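Local structure of oxalate biosynthetic component 1 (Burkholderia thailandensis, 5IKY) at residues 25-28 with 29-33; 127-130 with 131-135; 157-160 with 161-164. The protein is a bifunctional enzyme of quorum sensing-dependent oxalogenesis, producing oxalate through a serine hydrolase activity and an additional lyase activity. All coordinates share one frame; numbering follows the deposited sequence.

Interaction 1. Residues 25-28 with 29-33; sequences KFIP and HALLE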
loop_
_atom_site.group_PDB
_atom_site.type_symbol
_atom_site.label_atom_id
_atom_site.label_comp_id
_atom_site.label_asym_id
_atom_site.label_seq_id
_atom_site.Cartn_x
_atom_site.Cartn_y
_atom_site.Cartn_z
ATOM N N LYS A 25 -7.300 30.977 19.080
ATOM C CA LYS A 25 -7.293 30.161 20.287
ATOM C C LYS A 25 -7.476 31.011 21.540
ATOM O O LYS A 25 -7.434 30.502 22.660
ATOM C CB LYS A 25 -5.993 29.360 20.370
ATOM C CG LYS A 25 -5.845 28.329 19.265
ATOM C CD LYS A 25 -6.892 27.234 19.400
ATOM C CE LYS A 25 -7.389 26.767 18.042
ATOM N NZ LYS A 25 -6.269 26.413 17.130
ATOM N N PHE A 26 -7.681 32.308 21.343
ATOM C CA PHE A 26 -7.904 33.222 22.455
ATOM C C PHE A 26 -8.796 34.382 22.038
ATOM O O PHE A 26 -8.591 34.988 20.988
ATOM C CB PHE A 26 -6.574 33.754 22.998
ATOM C CG PHE A 26 -6.729 34.753 24.113
ATOM C CD1 PHE A 26 -7.068 34.339 25.391
ATOM C CD2 PHE A 26 -6.532 36.106 23.883
ATOM C CE1 PHE A 26 -7.214 35.253 26.418
ATOM C CE2 PHE A 26 -6.674 37.030 24.909
ATOM C CZ PHE A 26 -7.015 36.601 26.178
ATOM N N ILE A 27 -9.795 34.677 22.863
ATOM C CA ILE A 27 -10.655 35.829 22.634
ATOM C C ILE A 27 -10.624 36.760 23.837
ATOM O O ILE A 27 -11.146 36.420 24.901
ATOM C CB ILE A 27 -12.102 35.414 22.356
ATOM C CG1 ILE A 27 -12.162 34.501 21.134
ATOM C CG2 ILE A 27 -12.971 36.645 22.140
ATOM C CD1 ILE A 27 -13.545 33.977 20.843
ATOM N N PRO A 28 -10.001 37.937 23.671
ATOM C CA PRO A 28 -9.908 38.948 24.728
ATOM C C PRO A 28 -11.283 39.341 25.245
ATOM O O PRO A 28 -12.251 39.309 24.480
ATOM C CB PRO A 28 -9.239 40.128 24.029
ATOM C CG PRO A 28 -8.486 39.524 22.909
ATOM C CD PRO A 28 -9.320 38.369 22.439
ATOM N N HIS A 29 -11.364 39.705 26.519
ATOM C CA HIS A 29 -12.626 40.112 27.116
ATOM C C HIS A 29 -13.332 41.204 26.312
ATOM O O HIS A 29 -14.522 41.081 26.008
ATOM C CB HIS A 29 -12.391 40.593 28.541
ATOM C CG HIS A 29 -13.614 40.549 29.405
ATOM N ND1 HIS A 29 -14.421 41.644 29.608
ATOM C CD2 HIS A 29 -14.112 39.563 30.188
ATOM C CE1 HIS A 29 -15.411 41.317 30.422
ATOM N NE2 HIS A 29 -15.240 40.064 30.794
ATOM N N ALA A 30 -12.591 42.255 25.963
ATOM C CA ALA A 30 -13.128 43.408 25.231
ATOM C C ALA A 30 -13.928 43.050 23.977
ATOM O O ALA A 30 -14.963 43.661 23.710
ATOM C CB ALA A 30 -11.992 44.346 24.857
ATOM N N LEU A 31 -13.452 42.073 23.211
ATOM C CA LEU A 31 -14.107 41.712 21.956
ATOM C C LEU A 31 -15.520 41.183 22.192
ATOM O O LEU A 31 -16.434 41.458 21.412
ATOM C CB LEU A 31 -13.275 40.678 21.193
ATOM C CG LEU A 31 -11.876 41.141 20.775
ATOM C CD1 LEU A 31 -11.205 40.106 19.881
ATOM C CD2 LEU A 31 -11.919 42.512 20.098
ATOM N N LEU A 32 -15.695 40.435 23.278
ATOM C CA LEU A 32 -17.003 39.895 23.636
ATOM C C LEU A 32 -17.877 40.946 24.314
ATOM O O LEU A 32 -19.062 41.072 24.003
ATOM C CB LEU A 32 -16.848 38.679 24.549
ATOM C CG LEU A 32 -16.225 37.435 23.915
ATOM C CD1 LEU A 32 -16.118 36.311 24.934
ATOM C CD2 LEU A 32 -17.032 36.996 22.707
ATOM N N GLU A 33 -17.280 41.703 25.232
ATOM C CA GLU A 33 -17.986 42.741 25.984
ATOM C C GLU A 33 -18.543 43.817 25.056
ATOM O O GLU A 33 -19.436 44.579 25.425
ATOM C CB GLU A 33 -17.049 43.369 27.017
ATOM C CG GLU A 33 -17.747 43.968 28.225
ATOM C CD GLU A 33 -16.769 44.364 29.315
ATOM O OE1 GLU A 33 -15.546 44.292 29.070
ATOM O OE2 GLU A 33 -17.221 44.746 30.416
#
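A strand-to-helix junction brings Pro28, the end of edge strand 26-28, against Leu31 of the short helix 29-33. The strand is an outer member of a three-stranded antiparallel sheet, and the axes of strand and helix make an angle of 67°, so the chain changes direction around Pro28. Two kinds of contact accompany the bend. The backbone one is weak: Leu31 N donates to Pro28 O at 3.3 Å. The apolar one is a close approach, in which the proline ring lies obliquely to the leucine and Pro28 CD comes 3.6 Å from Leu31 CD1. Ile27 works on another flank of the junction. Its CG2 branch stands anti to the backbone N, which carries this methyl forward to the helix, and Ile27 CG2 meets Leu32 CG at 3.8 Å. The two side chains cross at about a right angle. Ile27 CG2 also lies 4.2 Å from Leu31 CB; one branch therefore packs against two successive leucines. Outside the junction, helix 37-49 supports both partners of this apolar patch, with Leu47 touching Ile27 and with Thr43 and Ile44 touching Leu32. Backbone hydrogen bonds of Ile27 with His191 tie the strand into its sheet. Within the helix, the backbone bond from Glu33 N to His29 O, 2.9 Å, closes one turn, and a side-chain bond links the same two residues a second time. The imidazole of His29 has CG anti to its N (chi1 -158°), which brings ND1 to the carboxylate of Glu33, one turn on. This second bond, His29 ND1 to Glu33 OE1 at 2.9 Å, is bent. The carboxylate oxygen sits nearly in the imidazole plane, whereas the ND1 donor stands 67° out of the carboxylate plane.

Interaction 2. Residues 127-130 with 131-135; sequences DLVR and QIVLQ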
loop_
_atom_site.group_PDB
_atom_site.type_symbol
_atom_site.label_atom_id
_atom_site.label_comp_id
_atom_site.label_asym_id
_atom_site.label_seq_id
_atom_site.Cartn_x
_atom_site.Cartn_y
_atom_site.Cartn_z
ATOM N N ASP A 127 7.756 17.865 33.584
ATOM C CA ASP A 127 6.307 17.827 33.440
ATOM C C ASP A 127 5.808 19.091 32.752
ATOM O O ASP A 127 4.871 19.045 31.953
ATOM C CB ASP A 127 5.629 17.658 34.801
ATOM C CG ASP A 127 4.117 17.571 34.691
ATOM O OD1 ASP A 127 3.616 16.584 34.108
ATOM O OD2 ASP A 127 3.429 18.488 35.190
ATOM N N LEU A 128 6.441 20.217 33.066
ATOM C CA LEU A 128 6.098 21.490 32.446
ATOM C C LEU A 128 6.409 21.471 30.952
ATOM O O LEU A 128 5.628 21.965 30.141
ATOM C CB LEU A 128 6.846 22.639 33.125
ATOM C CG LEU A 128 6.642 24.025 32.507
ATOM C CD1 LEU A 128 5.212 24.499 32.721
ATOM C CD2 LEU A 128 7.636 25.027 33.075
ATOM N N VAL A 129 7.555 20.894 30.599
ATOM C CA VAL A 129 7.977 20.802 29.206
ATOM C C VAL A 129 6.963 20.029 28.368
ATOM O O VAL A 129 6.604 20.453 27.268
ATOM C CB VAL A 129 9.358 20.127 29.077
ATOM C CG1 VAL A 129 9.758 20.003 27.615
ATOM C CG2 VAL A 129 10.407 20.915 29.847
ATOM N N ARG A 130 6.497 18.901 28.899
ATOM C CA ARG A 130 5.515 18.070 28.211
ATOM C C ARG A 130 4.239 18.836 27.901
ATOM O O ARG A 130 3.751 18.816 26.770
ATOM C CB ARG A 130 5.170 16.836 29.043
ATOM C CG ARG A 130 6.316 15.877 29.256
ATOM C CD ARG A 130 5.793 14.536 29.723
ATOM N NE ARG A 130 6.857 13.546 29.851
ATOM C CZ ARG A 130 7.325 13.106 31.011
ATOM N NH1 ARG A 130 6.819 13.566 32.148
ATOM N NH2 ARG A 130 8.296 12.203 31.034
ATOM N N GLN A 131 3.704 19.508 28.914
ATOM C CA GLN A 131 2.458 20.248 28.768
ATOM C C GLN A 131 2.599 21.365 27.741
ATOM O O GLN A 131 1.653 21.675 27.017
ATOM C CB GLN A 131 2.016 20.811 30.118
ATOM C CG GLN A 131 1.790 19.740 31.173
ATOM C CD GLN A 131 1.435 20.319 32.529
ATOM O OE1 GLN A 131 0.937 21.441 32.628
ATOM N NE2 GLN A 131 1.693 19.554 33.585
ATOM N N ILE A 132 3.788 21.955 27.675
ATOM C CA ILE A 132 4.084 22.965 26.668
ATOM C C ILE A 132 4.105 22.333 25.281
ATOM O O ILE A 132 3.432 22.802 24.363
ATOM C CB ILE A 132 5.432 23.658 26.943
ATOM C CG1 ILE A 132 5.338 24.519 28.204
ATOM C CG2 ILE A 132 5.855 24.506 25.752
ATOM C CD1 ILE A 132 6.641 25.185 28.584
ATOM N N VAL A 133 4.878 21.260 25.141
ATOM C CA VAL A 133 4.962 20.529 23.882
ATOM C C VAL A 133 3.590 20.017 23.453
ATOM O O VAL A 133 3.227 20.109 22.280
ATOM C CB VAL A 133 5.945 19.342 23.981
ATOM C CG1 VAL A 133 5.871 18.477 22.731
ATOM C CG2 VAL A 133 7.366 19.845 24.202
ATOM N N LEU A 134 2.823 19.497 24.405
ATOM C CA LEU A 134 1.493 18.979 24.100
ATOM C C LEU A 134 0.519 20.091 23.722
ATOM O O LEU A 134 -0.333 19.902 22.857
ATOM C CB LEU A 134 0.941 18.177 25.280
ATOM C CG LEU A 134 1.541 16.782 25.474
ATOM C CD1 LEU A 134 0.826 16.032 26.585
ATOM C CD2 LEU A 134 1.495 15.992 24.175
ATOM N N GLN A 135 0.645 21.249 24.365
ATOM C CA GLN A 135 -0.234 22.373 24.053
ATOM C C GLN A 135 0.045 22.946 22.670
ATOM O O GLN A 135 -0.880 23.195 21.897
ATOM C CB GLN A 135 -0.108 23.480 25.101
ATOM C CG GLN A 135 -1.210 23.463 26.145
ATOM C CD GLN A 135 -2.581 23.774 25.567
ATOM O OE1 GLN A 135 -2.705 24.247 24.438
ATOM N NE2 GLN A 135 -3.621 23.509 26.347
#
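Val129 and Val133 sit one turn apart in helix 126-138 and are joined through both backbone and side chains. The backbone bonds follow the i to i+4 alpha-helical pattern: Val133 N reaches Val129 O at 2.9 Å with a nearly straight N-H...O angle of 173°, and Ile132 N reaches Leu128 O at 3.1 Å. Gln131 N to Asp127 O is longer, 3.3 Å, and Leu134 N also donates to Arg130 O.

Apolar contacts repeat the same spacing. The two valines run side by side with Val129 CG1 4.2 Å from Val133 CG2, while Leu128 CG approaches Ile132 CD1 at 4.1 Å.

Among the polar ends, Gln131 NE2 lies 2.6 Å from Asp127 OD2, but the angle is poor for a hydrogen bond and the amide and carboxylate planes stand 80° apart. For Gln131 the stronger partner is Arg167 of helix 162-172, whose NH1 donates to Gln131 OE1; the NH2 of Arg167 makes only a long, weak ion pair with Asp127 OD2.

Helix 162-172 thus packs along one flank, with Phe164 touching Gln131, Ile132 and Gln135. From a loop, Val487 and Pro488 touch Val133 and Val129, and Arg130 NE donates to Gly489 O.

Interaction 3. Residues 157-160 with 161-164; sequences HTYL and SPDF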
loop_
_atom_site.group_PDB
_atom_site.type_symbol
_atom_site.label_atom_id
_atom_site.label_comp_id
_atom_site.label_asym_id
_atom_site.label_seq_id
_atom_site.Cartn_x
_atom_site.Cartn_y
_atom_site.Cartn_z
ATOM N N HIS A 157 -1.992 32.074 15.748
ATOM C CA HIS A 157 -2.797 32.538 16.864
ATOM C C HIS A 157 -2.656 31.552 18.015
ATOM O O HIS A 157 -3.579 30.802 18.325
ATOM C CB HIS A 157 -4.260 32.695 16.452
ATOM C CG HIS A 157 -5.010 33.702 17.266
ATOM N ND1 HIS A 157 -5.481 33.434 18.532
ATOM C CD2 HIS A 157 -5.355 34.983 16.998
ATOM C CE1 HIS A 157 -6.096 34.503 19.005
ATOM N NE2 HIS A 157 -6.034 35.457 18.094
ATOM N N THR A 158 -1.481 31.555 18.636
ATOM C CA THR A 158 -1.166 30.612 19.701
ATOM C C THR A 158 -1.128 31.306 21.057
ATOM O O THR A 158 -0.435 32.307 21.235
ATOM C CB THR A 158 0.181 29.912 19.444
ATOM O OG1 THR A 158 0.053 29.041 18.313
ATOM C CG2 THR A 158 0.596 29.099 20.651
ATOM N N TYR A 159 -1.876 30.760 22.011
ATOM C CA TYR A 159 -2.000 31.362 23.332
ATOM C C TYR A 159 -1.613 30.379 24.432
ATOM O O TYR A 159 -1.824 29.174 24.306
ATOM C CB TYR A 159 -3.433 31.862 23.543
ATOM C CG TYR A 159 -3.750 32.310 24.954
ATOM C CD1 TYR A 159 -4.291 31.426 25.879
ATOM C CD2 TYR A 159 -3.524 33.619 25.357
ATOM C CE1 TYR A 159 -4.587 31.825 27.163
ATOM C CE2 TYR A 159 -3.818 34.030 26.643
ATOM C CZ TYR A 159 -4.349 33.127 27.540
ATOM O OH TYR A 159 -4.645 33.527 28.821
ATOM N N LEU A 160 -1.042 30.905 25.511
ATOM C CA LEU A 160 -0.744 30.105 26.691
ATOM C C LEU A 160 -1.344 30.766 27.925
ATOM O O LEU A 160 -1.210 31.973 28.118
ATOM C CB LEU A 160 0.766 29.922 26.864
ATOM C CG LEU A 160 1.458 29.025 25.835
ATOM C CD1 LEU A 160 2.958 28.982 26.071
ATOM C CD2 LEU A 160 0.872 27.630 25.875
ATOM N N SER A 161 -2.006 29.966 28.753
ATOM C CA SER A 161 -2.678 30.466 29.949
ATOM C C SER A 161 -1.704 31.083 30.951
ATOM O O SER A 161 -0.513 30.769 30.935
ATOM C CB SER A 161 -3.461 29.337 30.617
ATOM O OG SER A 161 -2.584 28.326 31.084
ATOM N N PRO A 162 -2.207 31.983 31.814
ATOM C CA PRO A 162 -1.428 32.557 32.915
ATOM C C PRO A 162 -0.709 31.475 33.708
ATOM O O PRO A 162 0.434 31.663 34.121
ATOM C CB PRO A 162 -2.485 33.243 33.785
ATOM C CG PRO A 162 -3.720 33.358 32.936
ATOM C CD PRO A 162 -3.475 32.701 31.612
ATOM N N ASP A 163 -1.390 30.349 33.900
ATOM C CA ASP A 163 -0.834 29.210 34.615
ATOM C C ASP A 163 0.469 28.742 33.969
ATOM O O ASP A 163 1.438 28.432 34.662
ATOM C CB ASP A 163 -1.851 28.068 34.656
ATOM C CG ASP A 163 -1.635 27.138 35.829
ATOM O OD1 ASP A 163 -2.191 27.411 36.914
ATOM O OD2 ASP A 163 -0.915 26.131 35.665
ATOM N N PHE A 164 0.485 28.700 32.640
ATOM C CA PHE A 164 1.698 28.366 31.899
ATOM C C PHE A 164 2.792 29.401 32.133
ATOM O O PHE A 164 3.949 29.055 32.370
ATOM C CB PHE A 164 1.407 28.257 30.399
ATOM C CG PHE A 164 0.999 26.881 29.956
ATOM C CD1 PHE A 164 1.948 25.888 29.782
ATOM C CD2 PHE A 164 -0.329 26.587 29.694
ATOM C CE1 PHE A 164 1.581 24.621 29.370
ATOM C CE2 PHE A 164 -0.702 25.323 29.280
ATOM C CZ PHE A 164 0.255 24.339 29.118
#
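Leu160 lays its CD2 methyl over one face of the Phe164 ring, 4.2 Å from the ring centroid and 13° off the ring normal. That position defines a CH-pi contact, with the methyl displaced somewhat toward the rim. The pair bridges a strand-to-helix connection, for Leu160 ends strand 156-160, Ser161 is the N-cap, and helix 162-172 starts at Pro162. The side chains cross at about a right angle, and their stems also touch, Leu160 CB being 4.0 Å from Phe164 CB. These buried apolar contacts join the strand end to the first turn of the helix. Tyr159 leaves the strand on the face opposite Leu160, as alternate residues of a strand do, and its ring leans forward toward Ser161. Tyr159 CE1 lies 3.6 Å from Ser161 N, which approaches the ring obliquely. The phenol end is the part that meets the proline: Tyr159 OH comes 3.1 Å from Pro162 CD and Tyr159 CZ 4.2 Å from the same Pro162 CD. The shorter approach is tight but is not a hydrogen bond, and the two side chains cross at about a right angle. Val55 of strand 53-55 touches both Tyr159 and Pro162, while the sheet partner of Leu160 is Ile60 of strand 60-64, through backbone hydrogen bonding. The cap itself belongs to Ser161. Its OG takes the position between the backbone N and the carbonyl carbon (chi1 64°), which turns the hydroxyl over the beginning of the helix. There it accepts a capping bond that is fairly straight but weak, Phe164 N to Ser161 OG at 3.5 Å with an N-H...O angle of 154°. The same amide also makes a weak bond to the serine carbonyl, Phe164 N to Ser161 O at 2.9 Å.

Along the chain the three contacts come in series, 25-33, then 127-135, then 157-164, and all lie on the same side of the chain's centre. Interaction 3 is the middle piece in space. Its centre is about 14 Å from that of interaction 1, where Phe26 stacks on Tyr159, and about 12 Å from that of interaction 2, where Phe164 rests on helix 126-138. Interactions 1 and 2, with centres about 25 Å apart, do not touch; interaction 3 joins them, through Tyr159 to one and Phe164 to the other. The centres of interactions 1, 2 and 3 lie about 47, 35 and 41 Å from the chain's centre, and interactions 2 and 3 fall within the N-terminal domain family.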